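Local coordinates for protein heme oxygenase (Leptospira interrogans, PDB 5KZL) that probably catalyses the oxidative opening of heme to biliverdin, with release of iron and carbon monoxide, as heme oxygenases do, at residues T43-F51 and L204-L212; S129-S138 and F173-L181. The protein carries 1 engineered substitution. All coordinates share one frame; numbering follows the deposited sequence.

Interaction 1: residues T43-F51 and L204-L212; sequences TYARHLEAF and LNQGIFSEL. With HEM (protoporphyrin IX containing Fe), chain B.
Leu-212, the chain's last residue, lies against Thr-43 and His-47 near the start of helix 41-64, and no hydrogen bond joins the two segments. Its CD2 methyl lies 3.7 Å from the backbone N of His-47, while CD1 sits near the plane of the His-47 ring at its edge and meets CB. The terminal carboxylate comes beside Thr-43, whose CG2, turned anti to the backbone N, lies 3.4 Å from OXT. Deeper in, aromatic rings take over. Phe-51 and Phe-209 are nearly perpendicular (84°) with centroids 6.0 Å apart, an oblique pair in which CZ of Phe-51 approaches CE1 of Phe-209 at 3.7 Å. CD1 of Ile-208 packs obliquely on the Phe-51 ring at CE1, and OD1 of Asn-205 reaches the same CE1 in the ring plane, its amide hydrogen-bonded to Tyr-110 OH through ND2 and to Arg-132 NH1 through OD1. On the far side of Phe-209, CE2 is 3.3 Å from the heme vinyl carbon CBB, so Phe-209 carries this packing to the pocket wall. The segments run roughly antiparallel, their directions 146° apart; helix 29-36 touches Thr-43 and Leu-212 through Phe-30, and helix 105-120 touches Ala-50 and Ile-208 through Thr-107.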
loop_
_atom_site.group_PDB
_atom_site.type_symbol
_atom_site.label_atom_id
_atom_site.label_comp_id
_atom_site.label_asym_id
_atom_site.label_seq_id
_atom_site.Cartn_x
_atom_site.Cartn_y
_atom_site.Cartn_z
ATOM N N THR A 43 -11.479 15.244 -1.404
ATOM C CA THR A 43 -11.381 13.911 -1.999
ATOM C C THR A 43 -10.041 13.253 -1.637
ATOM O O THR A 43 -10.005 12.088 -1.253
ATOM C CB THR A 43 -11.652 14.003 -3.506
ATOM O OG1 THR A 43 -12.935 14.618 -3.696
ATOM C CG2 THR A 43 -11.657 12.658 -4.169
ATOM N N TYR A 44 -8.954 14.017 -1.732
ATOM C CA TYR A 44 -7.628 13.523 -1.391
ATOM C C TYR A 44 -7.556 13.046 0.073
ATOM O O TYR A 44 -6.981 11.990 0.358
ATOM C CB TYR A 44 -6.545 14.579 -1.697
ATOM C CG TYR A 44 -5.159 14.009 -1.485
ATOM C CD1 TYR A 44 -4.612 13.097 -2.387
ATOM C CD2 TYR A 44 -4.396 14.375 -0.381
ATOM C CE1 TYR A 44 -3.344 12.559 -2.191
ATOM C CE2 TYR A 44 -3.131 13.827 -0.163
ATOM C CZ TYR A 44 -2.609 12.924 -1.076
ATOM O OH TYR A 44 -1.375 12.365 -0.862
ATOM N N ALA A 45 -8.127 13.841 0.998
ATOM C CA ALA A 45 -8.150 13.510 2.429
ATOM C C ALA A 45 -8.922 12.192 2.706
ATOM O O ALA A 45 -8.437 11.376 3.501
ATOM C CB ALA A 45 -8.723 14.677 3.223
ATOM N N ARG A 46 -10.082 11.969 2.023
ATOM C CA ARG A 46 -10.880 10.743 2.153
ATOM C C ARG A 46 -10.071 9.551 1.634
ATOM O O ARG A 46 -10.126 8.465 2.223
ATOM C CB ARG A 46 -12.240 10.873 1.429
ATOM C CG ARG A 46 -13.132 11.968 2.030
ATOM C CD ARG A 46 -14.547 11.980 1.463
ATOM N NE ARG A 46 -14.626 12.578 0.130
ATOM C CZ ARG A 46 -14.750 13.882 -0.101
ATOM N NH1 ARG A 46 -14.778 14.741 0.909
ATOM N NH2 ARG A 46 -14.832 14.336 -1.343
ATOM N N HIS A 47 -9.273 9.774 0.576
ATOM C CA HIS A 47 -8.390 8.777 -0.006
ATOM C C HIS A 47 -7.340 8.363 1.069
ATOM O O HIS A 47 -7.137 7.162 1.279
ATOM C CB HIS A 47 -7.784 9.378 -1.286
ATOM C CG HIS A 47 -6.402 8.939 -1.626
ATOM N ND1 HIS A 47 -6.178 7.823 -2.407
ATOM C CD2 HIS A 47 -5.215 9.540 -1.368
ATOM C CE1 HIS A 47 -4.864 7.763 -2.579
ATOM N NE2 HIS A 47 -4.243 8.752 -1.940
ATOM N N LEU A 48 -6.750 9.344 1.809
ATOM C CA LEU A 48 -5.817 9.038 2.913
ATOM C C LEU A 48 -6.510 8.302 4.060
ATOM O O LEU A 48 -5.871 7.475 4.698
ATOM C CB LEU A 48 -5.091 10.295 3.484
ATOM C CG LEU A 48 -4.239 11.128 2.518
ATOM C CD1 LEU A 48 -3.834 12.453 3.147
ATOM C CD2 LEU A 48 -3.021 10.362 2.008
ATOM N N GLU A 49 -7.799 8.589 4.319
ATOM C CA GLU A 49 -8.526 7.905 5.398
ATOM C C GLU A 49 -8.633 6.439 5.114
ATOM O O GLU A 49 -8.405 5.647 6.016
ATOM C CB GLU A 49 -9.927 8.463 5.558
ATOM C CG GLU A 49 -9.923 9.867 6.108
ATOM C CD GLU A 49 -11.308 10.460 6.187
ATOM O OE1 GLU A 49 -12.256 9.870 5.627
ATOM O OE2 GLU A 49 -11.447 11.513 6.835
ATOM N N ALA A 50 -9.001 6.077 3.864
ATOM C CA ALA A 50 -9.119 4.681 3.445
ATOM C C ALA A 50 -7.766 3.974 3.617
ATOM O O ALA A 50 -7.738 2.878 4.163
ATOM C CB ALA A 50 -9.589 4.590 1.997
ATOM N N PHE A 51 -6.647 4.628 3.211
ATOM C CA PHE A 51 -5.302 4.067 3.376
ATOM C C PHE A 51 -4.938 3.949 4.850
ATOM O O PHE A 51 -4.333 2.953 5.237
ATOM C CB PHE A 51 -4.256 4.889 2.614
ATOM C CG PHE A 51 -4.161 4.591 1.131
ATOM C CD1 PHE A 51 -4.487 3.329 0.631
ATOM C CD2 PHE A 51 -3.670 5.544 0.243
ATOM C CE1 PHE A 51 -4.372 3.051 -0.736
ATOM C CE2 PHE A 51 -3.508 5.245 -1.108
ATOM C CZ PHE A 51 -3.894 4.014 -1.596
ATOM N N LEU A 204 -9.012 -4.765 -4.584
ATOM C CA LEU A 204 -9.483 -4.089 -3.359
ATOM C C LEU A 204 -9.082 -2.617 -3.375
ATOM O O LEU A 204 -9.874 -1.779 -2.958
ATOM C CB LEU A 204 -8.998 -4.803 -2.095
ATOM C CG LEU A 204 -9.675 -6.186 -1.821
ATOM C CD1 LEU A 204 -8.822 -7.024 -0.882
ATOM C CD2 LEU A 204 -11.034 -6.014 -1.200
ATOM N N ASN A 205 -7.906 -2.307 -3.958
ATOM C CA ASN A 205 -7.467 -0.917 -4.134
ATOM C C ASN A 205 -8.346 -0.196 -5.144
ATOM O O ASN A 205 -8.722 0.943 -4.895
ATOM C CB ASN A 205 -5.992 -0.858 -4.546
ATOM C CG ASN A 205 -5.115 -0.969 -3.335
ATOM O OD1 ASN A 205 -4.823 0.035 -2.687
ATOM N ND2 ASN A 205 -4.854 -2.197 -2.882
ATOM N N GLN A 206 -8.718 -0.869 -6.269
ATOM C CA GLN A 206 -9.639 -0.297 -7.268
ATOM C C GLN A 206 -10.985 0.015 -6.589
ATOM O O GLN A 206 -11.598 1.038 -6.894
ATOM C CB GLN A 206 -9.876 -1.270 -8.438
ATOM C CG GLN A 206 -8.626 -1.589 -9.248
ATOM C CD GLN A 206 -8.876 -2.454 -10.471
ATOM O OE1 GLN A 206 -9.832 -2.246 -11.231
ATOM N NE2 GLN A 206 -7.969 -3.404 -10.729
ATOM N N GLY A 207 -11.399 -0.858 -5.666
ATOM C CA GLY A 207 -12.627 -0.711 -4.886
ATOM C C GLY A 207 -12.660 0.547 -4.038
ATOM O O GLY A 207 -13.643 1.293 -4.069
ATOM N N ILE A 208 -11.573 0.831 -3.311
ATOM C CA ILE A 208 -11.506 2.051 -2.496
ATOM C C ILE A 208 -11.402 3.296 -3.401
ATOM O O ILE A 208 -12.036 4.301 -3.103
ATOM C CB ILE A 208 -10.437 2.023 -1.354
ATOM C CG1 ILE A 208 -9.015 1.851 -1.884
ATOM C CG2 ILE A 208 -10.779 0.968 -0.290
ATOM C CD1 ILE A 208 -7.885 1.852 -0.816
ATOM N N PHE A 209 -10.684 3.204 -4.545
ATOM C CA PHE A 209 -10.564 4.325 -5.485
ATOM C C PHE A 209 -11.901 4.660 -6.152
ATOM O O PHE A 209 -12.174 5.849 -6.418
ATOM C CB PHE A 209 -9.447 4.111 -6.525
ATOM C CG PHE A 209 -8.027 3.959 -6.002
ATOM C CD1 PHE A 209 -7.645 4.524 -4.787
ATOM C CD2 PHE A 209 -7.073 3.269 -6.734
ATOM C CE1 PHE A 209 -6.338 4.373 -4.305
ATOM C CE2 PHE A 209 -5.763 3.138 -6.260
ATOM C CZ PHE A 209 -5.406 3.684 -5.050
ATOM N N SER A 210 -12.734 3.605 -6.384
ATOM C CA SER A 210 -14.072 3.685 -6.996
ATOM C C SER A 210 -15.016 4.565 -6.187
ATOM O O SER A 210 -15.977 5.098 -6.730
ATOM C CB SER A 210 -14.681 2.289 -7.133
ATOM O OG SER A 210 -15.441 1.917 -5.992
ATOM N N GLU A 211 -14.769 4.681 -4.877
ATOM C CA GLU A 211 -15.625 5.459 -3.981
ATOM C C GLU A 211 -15.415 6.958 -4.030
ATOM O O GLU A 211 -16.292 7.705 -3.593
ATOM C CB GLU A 211 -15.413 5.003 -2.550
ATOM C CG GLU A 211 -16.021 3.659 -2.242
ATOM C CD GLU A 211 -15.729 3.190 -0.836
ATOM O OE1 GLU A 211 -14.619 3.486 -0.336
ATOM O OE2 GLU A 211 -16.565 2.446 -0.274
ATOM N N LEU A 212 -14.232 7.390 -4.489
ATOM C CA LEU A 212 -13.775 8.780 -4.470
ATOM C C LEU A 212 -14.384 9.670 -5.551
ATOM O O LEU A 212 -15.007 9.133 -6.473
ATOM C CB LEU A 212 -12.242 8.833 -4.508
ATOM C CG LEU A 212 -11.568 8.105 -3.334
ATOM C CD1 LEU A 212 -10.112 7.769 -3.643
ATOM C CD2 LEU A 212 -11.683 8.913 -2.047
ATOM O OXT LEU A 212 -14.357 10.910 -5.381
HETATM C CHA HEM B . 5.526 0.065 -9.657
HETATM C CHB HEM B . 1.585 -0.899 -7.202
HETATM C CHC HEM B . -0.381 3.071 -8.998
HETATM C CHD HEM B . 3.792 4.390 -10.635
HETATM C C1A HEM B . 4.626 -0.521 -8.836
HETATM C C2A HEM B . 4.829 -1.800 -8.220
HETATM C C3A HEM B . 3.709 -2.073 -7.557
HETATM C C4A HEM B . 2.837 -0.997 -7.723
HETATM C CMA HEM B . 3.427 -3.266 -6.730
HETATM C CAA HEM B . 6.057 -2.672 -8.291
HETATM C CBA HEM B . 6.150 -3.481 -9.605
HETATM C CGA HEM B . 7.277 -4.424 -9.540
HETATM O O1A HEM B . 7.089 -5.600 -9.606
HETATM O O2A HEM B . 8.401 -3.967 -9.406
HETATM C C1B HEM B . 0.668 0.098 -7.491
HETATM C C2B HEM B . -0.716 0.080 -7.042
HETATM C C3B HEM B . -1.247 1.203 -7.563
HETATM C C4B HEM B . -0.189 1.883 -8.326
HETATM C CMB HEM B . -1.398 -0.916 -6.168
HETATM C CAB HEM B . -2.554 1.719 -7.474
HETATM C CBB HEM B . -3.396 0.921 -7.053
HETATM C C1C HEM B . 0.579 3.886 -9.480
HETATM C C2C HEM B . 0.447 5.271 -9.774
HETATM C C3C HEM B . 1.657 5.636 -10.232
HETATM C C4C HEM B . 2.526 4.487 -10.183
HETATM C CMC HEM B . -0.800 6.136 -9.592
HETATM C CAC HEM B . 1.986 6.971 -10.676
HETATM C CBC HEM B . 3.196 7.355 -10.724
HETATM C C1D HEM B . 4.585 3.262 -10.594
HETATM C C2D HEM B . 5.952 3.213 -11.174
HETATM C C3D HEM B . 6.431 2.034 -10.871
HETATM C C4D HEM B . 5.367 1.341 -10.130
HETATM C CMD HEM B . 6.658 4.315 -11.884
HETATM C CAD HEM B . 7.779 1.506 -11.277
HETATM C CBD HEM B . 8.908 2.066 -10.496
HETATM C CGD HEM B . 10.236 1.512 -10.899
HETATM O O1D HEM B . 10.322 0.528 -11.529
HETATM O O2D HEM B . 11.209 2.100 -10.535
HETATM N NA HEM B . 3.391 -0.118 -8.516
HETATM N NB HEM B . 0.826 1.138 -8.234
HETATM N NC HEM B . 1.803 3.491 -9.751
HETATM N ND HEM B . 4.314 2.126 -9.989
HETATM FE FE HEM B . 2.620 1.656 -9.158
HETATM O O HOH W 1 3.277 2.754 -7.273
#

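Interaction 2: residues S129-S138 and F173-L181. With HEM (protoporphyrin IX containing Fe), chain B.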
loop_
_atom_site.group_PDB
_atom_site.type_symbol
_atom_site.label_atom_id
_atom_site.label_comp_id
_atom_site.label_asym_id
_atom_site.label_seq_id
_atom_site.Cartn_x
_atom_site.Cartn_y
_atom_site.Cartn_z
ATOM N N SER A 129 2.020 -6.953 1.259
ATOM C CA SER A 129 3.300 -6.255 1.350
ATOM C C SER A 129 3.765 -5.841 -0.083
ATOM O O SER A 129 4.024 -4.667 -0.315
ATOM C CB SER A 129 4.341 -7.159 1.997
ATOM O OG SER A 129 5.614 -6.564 1.830
ATOM N N TYR A 130 3.806 -6.783 -1.041
ATOM C CA TYR A 130 4.201 -6.491 -2.427
ATOM C C TYR A 130 3.360 -5.380 -3.077
ATOM O O TYR A 130 3.911 -4.376 -3.536
ATOM C CB TYR A 130 4.175 -7.776 -3.309
ATOM C CG TYR A 130 4.311 -7.486 -4.797
ATOM C CD1 TYR A 130 5.556 -7.233 -5.369
ATOM C CD2 TYR A 130 3.193 -7.455 -5.629
ATOM C CE1 TYR A 130 5.682 -6.935 -6.733
ATOM C CE2 TYR A 130 3.304 -7.120 -6.983
ATOM C CZ TYR A 130 4.555 -6.909 -7.540
ATOM O OH TYR A 130 4.662 -6.585 -8.878
ATOM N N VAL A 131 2.042 -5.587 -3.168
ATOM C CA VAL A 131 1.140 -4.679 -3.874
ATOM C C VAL A 131 1.196 -3.291 -3.290
ATOM O O VAL A 131 1.412 -2.348 -4.036
ATOM C CB VAL A 131 -0.312 -5.214 -4.008
ATOM C CG1 VAL A 131 -1.193 -4.197 -4.717
ATOM C CG2 VAL A 131 -0.333 -6.538 -4.765
ATOM N N ARG A 132 1.026 -3.164 -1.974
ATOM C CA ARG A 132 1.104 -1.853 -1.338
ATOM C C ARG A 132 2.563 -1.335 -1.142
ATOM O O ARG A 132 2.893 -0.310 -1.724
ATOM C CB ARG A 132 0.291 -1.797 -0.015
ATOM C CG ARG A 132 -1.256 -1.728 -0.208
ATOM C CD ARG A 132 -1.815 -0.734 -1.264
ATOM N NE ARG A 132 -1.176 0.591 -1.233
ATOM C CZ ARG A 132 -1.377 1.582 -2.101
ATOM N NH1 ARG A 132 -2.265 1.451 -3.087
ATOM N NH2 ARG A 132 -0.682 2.709 -1.999
ATOM N N TYR A 133 3.414 -1.988 -0.324
ATOM C CA TYR A 133 4.748 -1.410 -0.038
ATOM C C TYR A 133 5.687 -1.313 -1.201
ATOM O O TYR A 133 6.354 -0.285 -1.324
ATOM C CB TYR A 133 5.460 -2.142 1.086
ATOM C CG TYR A 133 4.743 -2.137 2.414
ATOM C CD1 TYR A 133 4.182 -0.963 2.928
ATOM C CD2 TYR A 133 4.708 -3.277 3.206
ATOM C CE1 TYR A 133 3.555 -0.949 4.174
ATOM C CE2 TYR A 133 4.099 -3.272 4.458
ATOM C CZ TYR A 133 3.526 -2.107 4.938
ATOM O OH TYR A 133 2.908 -2.132 6.156
ATOM N N LEU A 134 5.783 -2.364 -2.059
ATOM C CA LEU A 134 6.731 -2.200 -3.166
ATOM C C LEU A 134 6.249 -1.100 -4.131
ATOM O O LEU A 134 7.074 -0.342 -4.629
ATOM C CB LEU A 134 7.087 -3.536 -3.879
ATOM C CG LEU A 134 8.230 -3.449 -4.908
ATOM C CD1 LEU A 134 9.517 -2.825 -4.322
ATOM C CD2 LEU A 134 8.495 -4.793 -5.542
ATOM N N GLY A 135 4.930 -0.960 -4.284
ATOM C CA GLY A 135 4.330 0.116 -5.077
ATOM C C GLY A 135 4.639 1.479 -4.481
ATOM O O GLY A 135 5.039 2.399 -5.201
ATOM N N ASP A 136 4.501 1.597 -3.142
ATOM C CA ASP A 136 4.768 2.850 -2.403
ATOM C C ASP A 136 6.236 3.259 -2.548
ATOM O O ASP A 136 6.541 4.414 -2.840
ATOM C CB ASP A 136 4.475 2.699 -0.912
ATOM C CG ASP A 136 3.044 2.398 -0.525
ATOM O OD1 ASP A 136 2.129 2.741 -1.304
ATOM O OD2 ASP A 136 2.842 1.846 0.569
ATOM N N LEU A 137 7.138 2.308 -2.353
ATOM C CA LEU A 137 8.556 2.606 -2.507
ATOM C C LEU A 137 8.894 2.990 -3.962
ATOM O O LEU A 137 9.668 3.927 -4.174
ATOM C CB LEU A 137 9.397 1.412 -2.055
ATOM C CG LEU A 137 10.862 1.729 -1.750
ATOM C CD1 LEU A 137 10.998 2.799 -0.681
ATOM C CD2 LEU A 137 11.579 0.494 -1.321
ATOM N N SER A 138 8.279 2.304 -4.957
ATOM C CA SER A 138 8.538 2.575 -6.373
ATOM C C SER A 138 7.989 3.914 -6.866
ATOM O O SER A 138 8.655 4.588 -7.644
ATOM C CB SER A 138 8.050 1.425 -7.248
ATOM O OG SER A 138 8.592 0.202 -6.774
ATOM N N PHE A 173 17.183 -0.514 -1.571
ATOM C CA PHE A 173 16.128 -1.169 -0.797
ATOM C C PHE A 173 15.132 -1.904 -1.690
ATOM O O PHE A 173 14.742 -3.019 -1.363
ATOM C CB PHE A 173 15.388 -0.174 0.104
ATOM C CG PHE A 173 14.634 -0.833 1.238
ATOM C CD1 PHE A 173 13.373 -1.386 1.033
ATOM C CD2 PHE A 173 15.181 -0.890 2.515
ATOM C CE1 PHE A 173 12.681 -1.998 2.082
ATOM C CE2 PHE A 173 14.491 -1.514 3.565
ATOM C CZ PHE A 173 13.237 -2.034 3.347
ATOM N N LYS A 174 14.735 -1.306 -2.831
ATOM C CA LYS A 174 13.826 -1.962 -3.778
ATOM C C LYS A 174 14.440 -3.279 -4.260
ATOM O O LYS A 174 13.743 -4.292 -4.302
ATOM C CB LYS A 174 13.574 -1.058 -4.991
ATOM C CG LYS A 174 12.575 0.085 -4.750
ATOM C CD LYS A 174 12.692 1.185 -5.802
ATOM C CE LYS A 174 12.474 0.780 -7.240
ATOM N NZ LYS A 174 12.845 1.887 -8.180
ATOM N N GLN A 175 15.758 -3.264 -4.582
ATOM C CA GLN A 175 16.496 -4.441 -5.045
ATOM C C GLN A 175 16.526 -5.499 -3.954
ATOM O O GLN A 175 16.192 -6.661 -4.214
ATOM C CB GLN A 175 17.935 -4.069 -5.473
ATOM C CG GLN A 175 17.989 -3.204 -6.738
ATOM C CD GLN A 175 19.343 -2.588 -7.016
ATOM O OE1 GLN A 175 20.246 -2.543 -6.169
ATOM N NE2 GLN A 175 19.488 -2.037 -8.204
ATOM N N ASN A 176 16.841 -5.071 -2.707
ATOM C CA ASN A 176 16.912 -5.933 -1.537
ATOM C C ASN A 176 15.545 -6.549 -1.244
ATOM O O ASN A 176 15.473 -7.721 -0.891
ATOM C CB ASN A 176 17.437 -5.159 -0.339
ATOM C CG ASN A 176 18.910 -4.832 -0.393
ATOM O OD1 ASN A 176 19.612 -5.111 -1.369
ATOM N ND2 ASN A 176 19.404 -4.217 0.666
ATOM N N TYR A 177 14.468 -5.776 -1.440
ATOM C CA TYR A 177 13.095 -6.238 -1.279
ATOM C C TYR A 177 12.773 -7.352 -2.285
ATOM O O TYR A 177 12.184 -8.362 -1.899
ATOM C CB TYR A 177 12.090 -5.068 -1.398
ATOM C CG TYR A 177 10.662 -5.497 -1.151
ATOM C CD1 TYR A 177 9.881 -6.014 -2.183
ATOM C CD2 TYR A 177 10.114 -5.463 0.133
ATOM C CE1 TYR A 177 8.596 -6.497 -1.945
ATOM C CE2 TYR A 177 8.816 -5.912 0.376
ATOM C CZ TYR A 177 8.076 -6.454 -0.664
ATOM O OH TYR A 177 6.806 -6.883 -0.468
ATOM N N ARG A 178 13.087 -7.142 -3.580
ATOM C CA ARG A 178 12.786 -8.153 -4.598
ATOM C C ARG A 178 13.631 -9.413 -4.371
ATOM O O ARG A 178 13.114 -10.521 -4.508
ATOM C CB ARG A 178 12.942 -7.601 -6.021
ATOM C CG ARG A 178 11.994 -6.452 -6.319
ATOM C CD ARG A 178 12.147 -5.995 -7.747
ATOM N NE ARG A 178 11.403 -6.879 -8.650
ATOM C CZ ARG A 178 11.933 -7.575 -9.649
ATOM N NH1 ARG A 178 13.225 -7.459 -9.939
ATOM N NH2 ARG A 178 11.164 -8.348 -10.406
ATOM N N THR A 179 14.901 -9.248 -3.939
ATOM C CA THR A 179 15.778 -10.369 -3.568
ATOM C C THR A 179 15.127 -11.127 -2.392
ATOM O O THR A 179 15.110 -12.366 -2.408
ATOM C CB THR A 179 17.222 -9.898 -3.265
ATOM O OG1 THR A 179 17.759 -9.271 -4.435
ATOM C CG2 THR A 179 18.151 -11.062 -2.892
ATOM N N ALA A 180 14.566 -10.381 -1.398
ATOM C CA ALA A 180 13.869 -10.951 -0.237
ATOM C C ALA A 180 12.653 -11.788 -0.673
ATOM O O ALA A 180 12.490 -12.894 -0.157
ATOM C CB ALA A 180 13.463 -9.861 0.759
ATOM N N LEU A 181 11.849 -11.297 -1.670
ATOM C CA LEU A 181 10.700 -12.028 -2.235
ATOM C C LEU A 181 11.181 -13.346 -2.838
ATOM O O LEU A 181 10.580 -14.393 -2.609
ATOM C CB LEU A 181 10.007 -11.223 -3.337
ATOM C CG LEU A 181 9.140 -10.044 -2.916
ATOM C CD1 LEU A 181 8.537 -9.384 -4.152
ATOM C CD2 LEU A 181 8.004 -10.487 -1.991
HETATM C CHA HEM B . 5.526 0.065 -9.657
HETATM C CHB HEM B . 1.585 -0.899 -7.202
HETATM C CHC HEM B . -0.381 3.071 -8.998
HETATM C CHD HEM B . 3.792 4.390 -10.635
HETATM C C1A HEM B . 4.626 -0.521 -8.836
HETATM C C2A HEM B . 4.829 -1.800 -8.220
HETATM C C3A HEM B . 3.709 -2.073 -7.557
HETATM C C4A HEM B . 2.837 -0.997 -7.723
HETATM C CMA HEM B . 3.427 -3.266 -6.730
HETATM C CAA HEM B . 6.057 -2.672 -8.291
HETATM C CBA HEM B . 6.150 -3.481 -9.605
HETATM C CGA HEM B . 7.277 -4.424 -9.540
HETATM O O1A HEM B . 7.089 -5.600 -9.606
HETATM O O2A HEM B . 8.401 -3.967 -9.406
HETATM C C1B HEM B . 0.668 0.098 -7.491
HETATM C C2B HEM B . -0.716 0.080 -7.042
HETATM C C3B HEM B . -1.247 1.203 -7.563
HETATM C C4B HEM B . -0.189 1.883 -8.326
HETATM C CMB HEM B . -1.398 -0.916 -6.168
HETATM C CAB HEM B . -2.554 1.719 -7.474
HETATM C CBB HEM B . -3.396 0.921 -7.053
HETATM C C1C HEM B . 0.579 3.886 -9.480
HETATM C C2C HEM B . 0.447 5.271 -9.774
HETATM C C3C HEM B . 1.657 5.636 -10.232
HETATM C C4C HEM B . 2.526 4.487 -10.183
HETATM C CMC HEM B . -0.800 6.136 -9.592
HETATM C CAC HEM B . 1.986 6.971 -10.676
HETATM C CBC HEM B . 3.196 7.355 -10.724
HETATM C C1D HEM B . 4.585 3.262 -10.594
HETATM C C2D HEM B . 5.952 3.213 -11.174
HETATM C C3D HEM B . 6.431 2.034 -10.871
HETATM C C4D HEM B . 5.367 1.341 -10.130
HETATM C CMD HEM B . 6.658 4.315 -11.884
HETATM C CAD HEM B . 7.779 1.506 -11.277
HETATM C CBD HEM B . 8.908 2.066 -10.496
HETATM C CGD HEM B . 10.236 1.512 -10.899
HETATM O O1D HEM B . 10.322 0.528 -11.529
HETATM O O2D HEM B . 11.209 2.100 -10.535
HETATM N NA HEM B . 3.391 -0.118 -8.516
HETATM N NB HEM B . 0.826 1.138 -8.234
HETATM N NC HEM B . 1.803 3.491 -9.751
HETATM N ND HEM B . 4.314 2.126 -9.989
HETATM FE FE HEM B . 2.620 1.656 -9.158
HETATM O O HOH W 1 3.277 2.754 -7.273
HETATM O O HOH W 2 11.377 4.400 -7.843
#
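Leu-134 is the main knob of this contact: its CB and both methyls, CD1 and CD2, lie along the CD1/CE1 side of the Tyr-177 ring, in an oblique approach. CD2 touches CD1 of Tyr-177 at 3.8 Å, and the same methyl also meets CG of Arg-178, 3.9 Å away. One turn on, Leu-137 pushes CD2 between Phe-173 and Lys-174, 3.5 Å from CD1 of the phenyl ring and 3.6 Å from CG of the lysine. At the opposite end Tyr-130 and Leu-181 cross at about a right angle. Tyr-177, with CG anti to the backbone N (chi1 -176°), reaches across to Ser-129, whose OG lies at the ring's edge and shares a hydrogen bond of 2.6 Å with OH of the tyrosine.

The heme lies against the same helix at Gly-135, where glycine lets the backbone come close, CA 3.2 Å from C4A of the porphyrin. Gly-135 O also accepts a hydrogen bond from the water bound to the iron, consistent with the distal helix of heme oxygenases. Tyr-130 OH donates a hydrogen bond to propionate O1A, and NZ of Lys-174 one of 2.9 Å to O2D on the other propionate. Helix 41-64 packs against Arg-132 and Tyr-133, helix 188-210 against Tyr-130 and Val-131, and helix 10-17 touches Tyr-130 and Arg-178.

In this all-helical fold the two contacts lie on opposite sides of the chain's centre, their centres about 22 Å apart, yet both touch the heme. Along the chain, helix 41-64 comes first, then helices 125-151 and 170-183 of interaction 2, and finally helix 188-210, so interaction 1 brings together elements that bracket interaction 2. Their direct junction is Arg-132: its NH1 is 3.0 Å from OD1 of Asn-205, a probable hydrogen bond, and also packs on Phe-51. Interaction 1 thus borders a vinyl edge of the heme while interaction 2 supplies distal-helix and propionate contacts, two parts of one pocket built from helices drawn from early and late parts of the chain.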